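Kunitz-type serine protease inhibitor homolog calcicludine (Dendroaspis angusticeps, PDB 5YV7) probably blocks L-type calcium channels, as a snake-venom toxin built on the Kunitz protease-inhibitor fold. Local coordinates at residues A[47-50]-A[51-54]. Sequence-based numbering, arbitrary orientation.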
ATOM      1  N   PHE A  47      -0.483  -0.434  -3.867  1.00 38.36           N
ATOM      2  CA  PHE A  47       0.191  -1.082  -4.978  1.00 39.50           C
ATOM      3  C   PHE A  47      -0.736  -2.116  -5.594  1.00 42.82           C
ATOM      4  O   PHE A  47      -1.557  -2.731  -4.906  1.00 42.13           O
ATOM      5  CB  PHE A  47       1.510  -1.703  -4.511  1.00 39.94           C
ATOM      6  CG  PHE A  47       2.329  -0.767  -3.694  1.00 40.20           C
ATOM      7  CD1 PHE A  47       3.167   0.154  -4.311  1.00 40.85           C
ATOM      8  CD2 PHE A  47       2.218  -0.754  -2.313  1.00 36.60           C
ATOM      9  CE1 PHE A  47       3.898   1.052  -3.568  1.00 37.97           C
ATOM     10  CE2 PHE A  47       2.945   0.138  -1.564  1.00 38.05           C
ATOM     11  CZ  PHE A  47       3.793   1.046  -2.193  1.00 38.38           C
ATOM     12  N   GLN A  48      -0.620  -2.278  -6.912  1.00 44.49           N
ATOM     13  CA  GLN A  48      -1.481  -3.226  -7.600  1.00 48.09           C
ATOM     14  C   GLN A  48      -1.034  -4.666  -7.378  1.00 46.33           C
ATOM     15  O   GLN A  48      -1.864  -5.577  -7.383  1.00 48.91           O
ATOM     16  CB  GLN A  48      -1.529  -2.893  -9.092  1.00 53.27           C
ATOM     17  CG  GLN A  48      -2.417  -3.827  -9.913  1.00 57.71           C
ATOM     18  CD  GLN A  48      -3.873  -3.792  -9.473  1.00 56.39           C
ATOM     19  OE1 GLN A  48      -4.394  -2.742  -9.096  1.00 63.12           O
ATOM     20  NE2 GLN A  48      -4.537  -4.942  -9.519  1.00 56.91           N
ATOM     21  N   THR A  49       0.252  -4.896  -7.162  1.00 47.20           N
ATOM     22  CA  THR A  49       0.750  -6.244  -6.945  1.00 49.19           C
ATOM     23  C   THR A  49       1.637  -6.256  -5.716  1.00 44.82           C
ATOM     24  O   THR A  49       2.265  -5.244  -5.379  1.00 43.08           O
ATOM     25  CB  THR A  49       1.548  -6.756  -8.146  1.00 51.55           C
ATOM     26  OG1 THR A  49       2.680  -5.900  -8.353  1.00 52.71           O
ATOM     27  CG2 THR A  49       0.686  -6.763  -9.406  1.00 42.62           C
ATOM     28  N   ILE A  50       1.690  -7.409  -5.050  1.00 41.03           N
ATOM     29  CA  ILE A  50       2.601  -7.530  -3.922  1.00 41.58           C
ATOM     30  C   ILE A  50       4.050  -7.350  -4.376  1.00 47.25           C
ATOM     31  O   ILE A  50       4.882  -6.816  -3.628  1.00 45.69           O
ATOM     32  CB  ILE A  50       2.385  -8.866  -3.191  1.00 44.31           C
ATOM     33  CG1 ILE A  50       2.997  -8.780  -1.790  1.00 42.78           C
ATOM     34  CG2 ILE A  50       2.967 -10.025  -3.997  1.00 41.23           C
ATOM     35  CD1 ILE A  50       2.779 -10.004  -0.929  1.00 41.14           C
ATOM     36  N   GLY A  51       4.371  -7.753  -5.610  1.00 43.85           N
ATOM     37  CA  GLY A  51       5.725  -7.565  -6.105  1.00 42.65           C
ATOM     38  C   GLY A  51       6.112  -6.100  -6.210  1.00 47.77           C
ATOM     39  O   GLY A  51       7.213  -5.705  -5.807  1.00 47.10           O
ATOM     40  N   GLU A  52       5.217  -5.276  -6.760  1.00 43.76           N
ATOM     41  CA  GLU A  52       5.495  -3.851  -6.843  1.00 45.26           C
ATOM     42  C   GLU A  52       5.677  -3.256  -5.454  1.00 44.84           C
ATOM     43  O   GLU A  52       6.558  -2.413  -5.246  1.00 44.57           O
ATOM     44  CB  GLU A  52       4.375  -3.137  -7.599  1.00 44.40           C
ATOM     45  CG  GLU A  52       4.611  -1.653  -7.796  1.00 43.91           C
ATOM     46  CD  GLU A  52       3.324  -0.849  -8.013  1.00 56.03           C
ATOM     47  OE1 GLU A  52       3.391   0.394  -7.876  1.00 60.74           O
ATOM     48  OE2 GLU A  52       2.256  -1.437  -8.329  1.00 54.14           O
ATOM     49  N   CYS A  53       4.879  -3.711  -4.482  1.00 42.69           N
ATOM     50  CA  CYS A  53       5.050  -3.250  -3.107  1.00 43.07           C
ATOM     51  C   CYS A  53       6.423  -3.645  -2.556  1.00 44.37           C
ATOM     52  O   CYS A  53       7.122  -2.826  -1.946  1.00 42.87           O
ATOM     53  CB  CYS A  53       3.931  -3.799  -2.225  1.00 38.44           C
ATOM     54  SG  CYS A  53       4.094  -3.370  -0.468  1.00 39.38           S
ATOM     55  N   ARG A  54       6.834  -4.895  -2.771  1.00 43.36           N
ATOM     56  CA  ARG A  54       8.125  -5.336  -2.255  1.00 42.39           C
ATOM     57  C   ARG A  54       9.269  -4.616  -2.947  1.00 42.40           C
ATOM     58  O   ARG A  54      10.283  -4.300  -2.315  1.00 43.62           O
ATOM     59  CB  ARG A  54       8.269  -6.844  -2.415  1.00 42.10           C
ATOM     60  CG  ARG A  54       7.468  -7.602  -1.397  1.00 44.84           C
ATOM     61  CD  ARG A  54       7.173  -8.983  -1.874  1.00 41.95           C
ATOM     62  NE  ARG A  54       6.711  -9.814  -0.778  1.00 42.31           N
ATOM     63  CZ  ARG A  54       6.166 -11.015  -0.942  1.00 44.06           C
ATOM     64  NH1 ARG A  54       6.014 -11.523  -2.160  1.00 45.03           N
ATOM     65  NH2 ARG A  54       5.777 -11.710   0.112  1.00 47.39           N
TER
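From the first turn of helix 50-58, E52 reaches back to T49, F47 and Q48 in the loop that leads into it. Its CB packs 3.3 Å from T49 OG1; threonine suits the N-cap because its short hydroxyl can turn back onto the helix end. From there CG lies anti to the backbone N (chi1 -177°) and the chain stays extended, carrying CG and CD past F47 CD1. The carboxylate, a charge that probably suits a helix N-terminus, stands nearly perpendicular to the ring, at its edge. OE1 sits 3.6 Å from F47 CD1 and forms a salt bridge with K56, one turn on, while OE2 takes a weak hydrogen bond from Q48 N at 3.3 Å. With both oxygens engaged, the rotation of the carboxylate is probably restricted.

T49 OG1 accepts from E52 N at 3.1 Å, satisfying an amide of the first turn, and the bond of C53 N to T49 O (3.2 Å) begins the helical pattern. The flat, apolar F47 ring offers buried C53 a face: CA makes a CH-pi contact 3.9 Å from the ring centroid, and SG stands obliquely by the CD2-CE2 side, a sulfur-aromatic contact. Branched, apolar I50 rests CD1 over the centre of the R54 guanidinium, 3.5 Å from CZ; arginine's long chain brings that plane alongside. The T49 N-cap, backed by F47-C53 packing, opens the C-terminal helix of the Kunitz fold, which the C32-C53 disulfide ties to the β-hairpin.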